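Local coordinates for serine acetyltransferase (Entamoeba histolytica, PDB 3Q1X), which probably transfers an acetyl group from acetyl-CoA to the hydroxyl of L-serine, the step that gives O-acetylserine for cysteine biosynthesis, at residues A[43-47]-A[99-103]; A[75-80]-A[147-153]. All coordinates share one frame; numbering follows the deposited sequence.

Interaction 1 of 2, residues A[43-47]-A[99-103]; sequences KIFFP and IKRTL
Phe45, in the last turn of helix 36-45, pushes its ring against the side of helix 82-113 and meets three residues there: Ile99, Lys100 and Leu103. The tight spot is Leu103. One methyl of its fork lies over a face of the ring, with Leu103 CD1 3.4 Å from Phe45 CD2, and the two side chains are roughly perpendicular. At the far end of the ring, Phe45 CZ touches the branch methyl CG2 of Ile99 at 3.8 Å.

Lys100 runs past Phe45 in the opposing direction, using its aliphatic part: Lys100 CD is 3.7 Å from Phe45 CD1. The bend at chi2 (67°) turns CD alongside the ring, the extended next bond carries Lys100 CE to 3.5 Å from the carbonyl oxygen O of Phe45, and the last bend, at chi4 (-46°), only directs NZ. The methylenes therefore do the packing, while the ammonium group has its partner elsewhere, in a salt bridge with Asp19.

Phe46, where the chain leaves helical geometry, packs more loosely. Its ring presents an edge to Leu103, with Phe46 CZ 4.3 Å from Leu103 CB, and Phe46 CE1 stays 4.2 Å from Lys100 CE. Even this slacker side is buried, and Leu107 lies against Phe46; exposure begins only farther round helix 82-113, at Arg101. Ile138 of helix 128-144 also reaches Phe45 and Ile99, adding a third helix to this apolar core in the N-terminal helical domain of serine acetyltransferase.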
ATOM      1  N   LYS A  43       0.547 -11.178  19.423  1.00 22.53           N
ATOM      2  CA  LYS A  43       0.194 -12.178  20.437  1.00 23.54           C
ATOM      3  C   LYS A  43       0.924 -11.933  21.751  1.00 23.48           C
ATOM      4  O   LYS A  43       0.337 -12.054  22.833  1.00 23.44           O
ATOM      5  CB  LYS A  43       0.480 -13.598  19.932  1.00 23.69           C
ATOM      6  CG  LYS A  43      -0.517 -14.080  18.888  1.00 25.19           C
ATOM      7  CD  LYS A  43      -0.297 -15.529  18.488  1.00 27.16           C
ATOM      8  CE  LYS A  43      -1.509 -16.050  17.730  1.00 30.61           C
ATOM      9  NZ  LYS A  43      -1.194 -17.232  16.889  1.00 32.08           N
ATOM     10  N   ILE A  44       2.203 -11.579  21.641  1.00 23.44           N
ATOM     11  CA  ILE A  44       3.076 -11.347  22.792  1.00 23.38           C
ATOM     12  C   ILE A  44       2.649 -10.129  23.614  1.00 23.26           C
ATOM     13  O   ILE A  44       2.547 -10.202  24.844  1.00 23.59           O
ATOM     14  CB  ILE A  44       4.547 -11.184  22.327  1.00 23.56           C
ATOM     15  CG1 ILE A  44       5.040 -12.472  21.641  1.00 23.34           C
ATOM     16  CG2 ILE A  44       5.452 -10.780  23.493  1.00 23.50           C
ATOM     17  CD1 ILE A  44       6.328 -12.313  20.834  1.00 23.82           C
ATOM     18  N   PHE A  45       2.406  -9.012  22.932  1.00 22.63           N
ATOM     19  CA  PHE A  45       2.056  -7.758  23.600  1.00 22.08           C
ATOM     20  C   PHE A  45       0.587  -7.620  23.973  1.00 22.24           C
ATOM     21  O   PHE A  45       0.277  -7.026  25.002  1.00 22.55           O
ATOM     22  CB  PHE A  45       2.480  -6.549  22.759  1.00 21.58           C
ATOM     23  CG  PHE A  45       3.968  -6.326  22.703  1.00 20.67           C
ATOM     24  CD1 PHE A  45       4.752  -6.384  23.857  1.00 19.06           C
ATOM     25  CD2 PHE A  45       4.581  -6.021  21.492  1.00 19.84           C
ATOM     26  CE1 PHE A  45       6.135  -6.167  23.793  1.00 19.35           C
ATOM     27  CE2 PHE A  45       5.954  -5.788  21.419  1.00 19.53           C
ATOM     28  CZ  PHE A  45       6.734  -5.863  22.571  1.00 17.98           C
ATOM     29  N   PHE A  46      -0.306  -8.140  23.131  1.00 22.60           N
ATOM     30  CA  PHE A  46      -1.751  -8.029  23.366  1.00 23.02           C
ATOM     31  C   PHE A  46      -2.491  -9.348  23.124  1.00 22.88           C
ATOM     32  O   PHE A  46      -3.331  -9.444  22.215  1.00 22.94           O
ATOM     33  CB  PHE A  46      -2.332  -6.886  22.515  1.00 23.69           C
ATOM     34  CG  PHE A  46      -1.603  -5.581  22.685  1.00 23.38           C
ATOM     35  CD1 PHE A  46      -1.836  -4.780  23.798  1.00 24.27           C
ATOM     36  CD2 PHE A  46      -0.661  -5.166  21.747  1.00 23.93           C
ATOM     37  CE1 PHE A  46      -1.150  -3.583  23.974  1.00 24.70           C
ATOM     38  CE2 PHE A  46       0.031  -3.967  21.910  1.00 24.24           C
ATOM     39  CZ  PHE A  46      -0.212  -3.174  23.024  1.00 25.77           C
ATOM     40  N   PRO A  47      -2.189 -10.378  23.948  1.00 22.70           N
ATOM     41  CA  PRO A  47      -2.742 -11.720  23.733  1.00 22.52           C
ATOM     42  C   PRO A  47      -4.273 -11.810  23.738  1.00 22.34           C
ATOM     43  O   PRO A  47      -4.818 -12.661  23.051  1.00 22.68           O
ATOM     44  CB  PRO A  47      -2.167 -12.531  24.898  1.00 22.58           C
ATOM     45  CG  PRO A  47      -1.729 -11.523  25.908  1.00 22.89           C
ATOM     46  CD  PRO A  47      -1.282 -10.350  25.111  1.00 22.47           C
ATOM     47  N   ILE A  99       9.398  -1.598  25.721  1.00 18.27           N
ATOM     48  CA  ILE A  99       8.604  -1.439  24.503  1.00 17.26           C
ATOM     49  C   ILE A  99       7.108  -1.627  24.784  1.00 17.42           C
ATOM     50  O   ILE A  99       6.283  -0.847  24.307  1.00 16.56           O
ATOM     51  CB  ILE A  99       9.107  -2.377  23.376  1.00 17.35           C
ATOM     52  CG1 ILE A  99      10.543  -1.986  22.998  1.00 17.94           C
ATOM     53  CG2 ILE A  99       8.155  -2.337  22.177  1.00 17.62           C
ATOM     54  CD1 ILE A  99      11.269  -2.987  22.128  1.00 19.61           C
ATOM     55  N   LYS A 100       6.765  -2.653  25.566  1.00 17.14           N
ATOM     56  CA  LYS A 100       5.369  -2.894  25.958  1.00 17.38           C
ATOM     57  C   LYS A 100       4.760  -1.646  26.619  1.00 17.91           C
ATOM     58  O   LYS A 100       3.661  -1.223  26.266  1.00 17.05           O
ATOM     59  CB  LYS A 100       5.270  -4.105  26.899  1.00 17.43           C
ATOM     60  CG  LYS A 100       3.897  -4.300  27.554  1.00 17.68           C
ATOM     61  CD  LYS A 100       2.823  -4.665  26.526  1.00 17.92           C
ATOM     62  CE  LYS A 100       1.428  -4.518  27.115  1.00 16.65           C
ATOM     63  NZ  LYS A 100       1.314  -5.133  28.466  1.00 19.52           N
ATOM     64  N   ARG A 101       5.493  -1.062  27.569  1.00 17.89           N
ATOM     65  CA  ARG A 101       5.065   0.181  28.224  1.00 18.51           C
ATOM     66  C   ARG A 101       4.890   1.315  27.208  1.00 18.01           C
ATOM     67  O   ARG A 101       3.885   2.032  27.228  1.00 18.16           O
ATOM     68  CB  ARG A 101       6.055   0.565  29.334  1.00 18.65           C
ATOM     69  CG  ARG A 101       6.023  -0.406  30.513  1.00 21.17           C
ATOM     70  CD  ARG A 101       6.926  -0.001  31.682  1.00 23.62           C
ATOM     71  NE  ARG A 101       8.348  -0.240  31.435  1.00 28.05           N
ATOM     72  CZ  ARG A 101       9.039  -1.302  31.861  1.00 27.58           C
ATOM     73  NH1 ARG A 101       8.463  -2.258  32.582  1.00 28.87           N
ATOM     74  NH2 ARG A 101      10.326  -1.402  31.567  1.00 28.59           N
ATOM     75  N   THR A 102       5.839   1.441  26.281  1.00 17.64           N
ATOM     76  CA  THR A 102       5.758   2.501  25.286  1.00 17.10           C
ATOM     77  C   THR A 102       4.566   2.289  24.354  1.00 17.14           C
ATOM     78  O   THR A 102       3.878   3.249  23.991  1.00 17.57           O
ATOM     79  CB  THR A 102       7.043   2.600  24.450  1.00 17.07           C
ATOM     80  OG1 THR A 102       8.156   2.789  25.321  1.00 17.73           O
ATOM     81  CG2 THR A 102       6.960   3.772  23.484  1.00 18.00           C
ATOM     82  N   LEU A 103       4.329   1.036  23.966  1.00 16.35           N
ATOM     83  CA  LEU A 103       3.222   0.724  23.055  1.00 16.50           C
ATOM     84  C   LEU A 103       1.874   1.067  23.689  1.00 16.32           C
ATOM     85  O   LEU A 103       0.944   1.482  22.994  1.00 16.31           O
ATOM     86  CB  LEU A 103       3.265  -0.740  22.611  1.00 16.98           C
ATOM     87  CG  LEU A 103       4.305  -1.086  21.538  1.00 15.44           C
ATOM     88  CD1 LEU A 103       4.317  -2.587  21.309  1.00 17.10           C
ATOM     89  CD2 LEU A 103       4.042  -0.355  20.220  1.00 16.34           C
TER

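Interaction 2 of 2, residues A[75-80]-A[147-153]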
ATOM      1  N   SER A  75      17.013 -15.080  10.766  1.00 21.01           N
ATOM      2  CA  SER A  75      17.122 -14.028   9.762  1.00 20.71           C
ATOM      3  C   SER A  75      18.334 -13.115   9.980  1.00 20.10           C
ATOM      4  O   SER A  75      19.031 -12.768   9.028  1.00 19.67           O
ATOM      5  CB  SER A  75      15.835 -13.208   9.731  1.00 20.82           C
ATOM      6  OG  SER A  75      14.739 -14.018   9.333  1.00 22.17           O
ATOM      7  N   VAL A  76      18.607 -12.746  11.228  1.00 19.49           N
ATOM      8  CA  VAL A  76      19.797 -11.938  11.505  1.00 19.05           C
ATOM      9  C   VAL A  76      21.065 -12.718  11.156  1.00 18.99           C
ATOM     10  O   VAL A  76      21.989 -12.158  10.591  1.00 18.71           O
ATOM     11  CB  VAL A  76      19.850 -11.397  12.963  1.00 18.99           C
ATOM     12  CG1 VAL A  76      21.172 -10.682  13.225  1.00 18.33           C
ATOM     13  CG2 VAL A  76      18.704 -10.440  13.211  1.00 19.70           C
ATOM     14  N   THR A  77      21.093 -14.013  11.483  1.00 19.35           N
ATOM     15  CA  THR A  77      22.245 -14.865  11.157  1.00 19.94           C
ATOM     16  C   THR A  77      22.499 -14.923   9.637  1.00 20.13           C
ATOM     17  O   THR A  77      23.651 -14.836   9.181  1.00 21.07           O
ATOM     18  CB  THR A  77      22.053 -16.290  11.714  1.00 19.81           C
ATOM     19  OG1 THR A  77      21.980 -16.240  13.151  1.00 18.72           O
ATOM     20  CG2 THR A  77      23.206 -17.198  11.295  1.00 20.44           C
ATOM     21  N   ALA A  78      21.426 -15.063   8.864  1.00 20.82           N
ATOM     22  CA  ALA A  78      21.530 -15.134   7.398  1.00 20.70           C
ATOM     23  C   ALA A  78      22.256 -13.928   6.798  1.00 20.82           C
ATOM     24  O   ALA A  78      23.096 -14.083   5.914  1.00 21.06           O
ATOM     25  CB  ALA A  78      20.157 -15.318   6.762  1.00 20.70           C
ATOM     26  N   TYR A  79      21.943 -12.741   7.307  1.00 20.72           N
ATOM     27  CA  TYR A  79      22.519 -11.493   6.814  1.00 20.59           C
ATOM     28  C   TYR A  79      23.842 -11.120   7.477  1.00 20.96           C
ATOM     29  O   TYR A  79      24.612 -10.320   6.942  1.00 21.14           O
ATOM     30  CB  TYR A  79      21.532 -10.351   7.032  1.00 20.69           C
ATOM     31  CG  TYR A  79      20.368 -10.330   6.071  1.00 19.67           C
ATOM     32  CD1 TYR A  79      20.499  -9.778   4.796  1.00 20.02           C
ATOM     33  CD2 TYR A  79      19.130 -10.848   6.446  1.00 20.07           C
ATOM     34  CE1 TYR A  79      19.416  -9.742   3.929  1.00 19.23           C
ATOM     35  CE2 TYR A  79      18.058 -10.827   5.592  1.00 17.89           C
ATOM     36  CZ  TYR A  79      18.202 -10.269   4.338  1.00 18.80           C
ATOM     37  OH  TYR A  79      17.133 -10.240   3.478  1.00 20.62           O
ATOM     38  N   ASN A  80      24.102 -11.699   8.643  1.00 21.08           N
ATOM     39  CA  ASN A  80      25.262 -11.341   9.439  1.00 21.14           C
ATOM     40  C   ASN A  80      26.018 -12.595   9.869  1.00 21.82           C
ATOM     41  O   ASN A  80      26.585 -13.298   9.021  1.00 21.45           O
ATOM     42  CB  ASN A  80      24.827 -10.490  10.637  1.00 21.13           C
ATOM     43  CG  ASN A  80      24.063  -9.237  10.222  1.00 21.08           C
ATOM     44  OD1 ASN A  80      24.659  -8.179   9.983  1.00 23.10           O
ATOM     45  ND2 ASN A  80      22.737  -9.348  10.141  1.00 20.43           N
ATOM     46  N   GLU A 147      22.861  -3.629  13.432  1.00 18.60           N
ATOM     47  CA  GLU A 147      22.347  -4.416  12.320  1.00 18.27           C
ATOM     48  C   GLU A 147      21.756  -3.485  11.257  1.00 18.23           C
ATOM     49  O   GLU A 147      21.138  -2.471  11.589  1.00 18.47           O
ATOM     50  CB  GLU A 147      21.329  -5.446  12.823  1.00 17.99           C
ATOM     51  CG  GLU A 147      21.243  -6.722  11.990  1.00 18.72           C
ATOM     52  CD  GLU A 147      20.397  -6.562  10.742  1.00 17.05           C
ATOM     53  OE1 GLU A 147      19.376  -5.838  10.804  1.00 17.52           O
ATOM     54  OE2 GLU A 147      20.743  -7.161   9.697  1.00 17.80           O
ATOM     55  N   ARG A 148      21.965  -3.817   9.984  1.00 17.87           N
ATOM     56  CA  ARG A 148      21.618  -2.896   8.910  1.00 18.35           C
ATOM     57  C   ARG A 148      20.811  -3.531   7.777  1.00 18.43           C
ATOM     58  O   ARG A 148      20.381  -2.837   6.862  1.00 19.57           O
ATOM     59  CB  ARG A 148      22.892  -2.240   8.354  1.00 18.44           C
ATOM     60  CG  ARG A 148      23.628  -1.317   9.345  1.00 18.23           C
ATOM     61  CD  ARG A 148      22.839  -0.032   9.556  1.00 20.08           C
ATOM     62  NE  ARG A 148      23.492   0.853  10.515  1.00 17.94           N
ATOM     63  CZ  ARG A 148      23.356   0.768  11.838  1.00 18.99           C
ATOM     64  NH1 ARG A 148      22.591  -0.170  12.375  1.00 17.93           N
ATOM     65  NH2 ARG A 148      23.997   1.624  12.626  1.00 20.06           N
ATOM     66  N   TYR A 149      20.611  -4.841   7.840  1.00 17.77           N
ATOM     67  CA  TYR A 149      19.953  -5.565   6.757  1.00 18.01           C
ATOM     68  C   TYR A 149      18.562  -6.094   7.115  1.00 17.53           C
ATOM     69  O   TYR A 149      17.544  -5.665   6.532  1.00 17.27           O
ATOM     70  CB  TYR A 149      20.849  -6.710   6.285  1.00 17.87           C
ATOM     71  CG  TYR A 149      22.006  -6.243   5.422  1.00 17.26           C
ATOM     72  CD1 TYR A 149      23.152  -5.702   6.004  1.00 18.20           C
ATOM     73  CD2 TYR A 149      21.953  -6.336   4.031  1.00 18.45           C
ATOM     74  CE1 TYR A 149      24.216  -5.257   5.229  1.00 18.89           C
ATOM     75  CE2 TYR A 149      23.024  -5.892   3.238  1.00 19.15           C
ATOM     76  CZ  TYR A 149      24.148  -5.352   3.855  1.00 19.60           C
ATOM     77  OH  TYR A 149      25.219  -4.908   3.106  1.00 20.63           O
ATOM     78  N   TYR A 150      18.508  -7.038   8.052  1.00 17.62           N
ATOM     79  CA  TYR A 150      17.230  -7.655   8.391  1.00 17.06           C
ATOM     80  C   TYR A 150      16.229  -6.656   8.995  1.00 17.03           C
ATOM     81  O   TYR A 150      15.032  -6.727   8.691  1.00 15.91           O
ATOM     82  CB  TYR A 150      17.399  -8.931   9.247  1.00 17.45           C
ATOM     83  CG  TYR A 150      16.091  -9.415   9.829  1.00 16.78           C
ATOM     84  CD1 TYR A 150      15.049  -9.867   9.007  1.00 17.64           C
ATOM     85  CD2 TYR A 150      15.883  -9.390  11.199  1.00 18.68           C
ATOM     86  CE1 TYR A 150      13.829 -10.280   9.558  1.00 18.28           C
ATOM     87  CE2 TYR A 150      14.690  -9.810  11.753  1.00 19.25           C
ATOM     88  CZ  TYR A 150      13.667 -10.250  10.937  1.00 19.58           C
ATOM     89  OH  TYR A 150      12.484 -10.652  11.520  1.00 20.79           O
ATOM     90  N   CYS A 151      16.710  -5.713   9.816  1.00 16.16           N
ATOM     91  CA  CYS A 151      15.819  -4.680  10.390  1.00 16.35           C
ATOM     92  C   CYS A 151      15.151  -3.838   9.296  1.00 16.00           C
ATOM     93  O   CYS A 151      13.998  -3.438   9.442  1.00 15.17           O
ATOM     94  CB  CYS A 151      16.536  -3.792  11.429  1.00 16.51           C
ATOM     95  SG  CYS A 151      17.913  -2.760  10.797  1.00 18.74           S
ATOM     96  N   ARG A 152      15.860  -3.604   8.191  1.00 16.05           N
ATOM     97  CA  ARG A 152      15.239  -2.959   7.039  1.00 16.23           C
ATOM     98  C   ARG A 152      14.210  -3.861   6.348  1.00 16.16           C
ATOM     99  O   ARG A 152      13.137  -3.388   5.967  1.00 16.37           O
ATOM    100  CB  ARG A 152      16.282  -2.459   6.035  1.00 15.68           C
ATOM    101  CG  ARG A 152      15.660  -1.844   4.779  1.00 16.99           C
ATOM    102  CD  ARG A 152      14.898  -0.538   5.052  1.00 16.67           C
ATOM    103  NE  ARG A 152      14.360   0.048   3.817  1.00 17.71           N
ATOM    104  CZ  ARG A 152      15.031   0.855   2.994  1.00 18.13           C
ATOM    105  NH1 ARG A 152      16.289   1.209   3.253  1.00 18.02           N
ATOM    106  NH2 ARG A 152      14.441   1.312   1.900  1.00 20.16           N
ATOM    107  N   GLU A 153      14.528  -5.155   6.204  1.00 16.75           N
ATOM    108  CA  GLU A 153      13.611  -6.117   5.583  1.00 17.13           C
ATOM    109  C   GLU A 153      12.303  -6.212   6.365  1.00 16.58           C
ATOM    110  O   GLU A 153      11.216  -6.219   5.790  1.00 16.86           O
ATOM    111  CB  GLU A 153      14.249  -7.506   5.492  1.00 17.55           C
ATOM    112  CG  GLU A 153      13.412  -8.525   4.726  1.00 20.47           C
ATOM    113  CD  GLU A 153      14.212  -9.755   4.339  1.00 23.21           C
ATOM    114  OE1 GLU A 153      14.875 -10.345   5.220  1.00 27.40           O
ATOM    115  OE2 GLU A 153      14.183 -10.124   3.155  1.00 25.51           O
TER
HETATM  116  O   HOH W   1      13.453 -12.585   7.051  1.00 36.33           O
HETATM  117  O   HOH W   2      24.019  -5.707   9.426  1.00 19.33           O
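Glu147 OE2 accepts three hydrogen bonds, one of them from across the contact. Asn80 ND2 reaches its anti lone pair at 3.0 Å and 165°, while Tyr150 N takes the syn lone pair at 2.8 Å; Tyr149 N comes from above the carboxylate plane. The other oxygen, Glu147 OE1, receives Cys151 N at 2.8 Å. With chi2 bent to -81°, the glutamate chain folds back over the backbone that follows it, and its carboxylate collects these three backbone N-H groups at the start of helix 150-162, where the helix dipole would probably favour the negative charge.

Asn80 is fixed in turn. Its ND2 also donates to Val76 O, and both acceptors lie close to the amide plane and so hold its rotation; a water that donates to Asn80 OD1 and accepts from Arg148 N settles the flip too. The contact thus brings the end of helix 59-79 against the start of helix 150-162, the last helix before the left-handed beta-helix.

Beside this polar knot the aromatic side chains interlock. Ser75 CB sits over a face of the Tyr150 ring, a CH-pi contact 3.6 Å from the centroid, and Val76 CG2 touches Tyr150 CD2. Tyr79 lays its ring beside Tyr149, rim to rim with the planes at 25°, and Tyr79 CD1 comes to 3.4 Å from Tyr149 CB. The hydroxyl, Tyr79 OH, makes a weak bond of 2.9 Å to Glu153 OE1, whose carboxylate is turned steeply against the ring. Arg125 of the second subunit bonds to Tyr79 OH and forms a salt bridge with Glu153 OE2.

Both contacts are buried and join helices of the N-terminal helical part, but their centres lie 23 Å apart and they do not touch. Interaction 1 is nearer the centre of the chain and within a single subunit: hydrocarbon against ring, and the one charged side chain in the contact, Lys100, finds its partner outside the two segments. Interaction 2, farther out at helix ends, relies on hydrogen bonds, a carboxylate that collects backbone N-H groups and waters, and the second subunit takes part. Helices 59-79 and 82-113, consecutive in the chain, connect them, each supplying one segment to a different contact. Helix 128-144 packs against both, through Ile138 at interaction 1 and Leu142 at interaction 2.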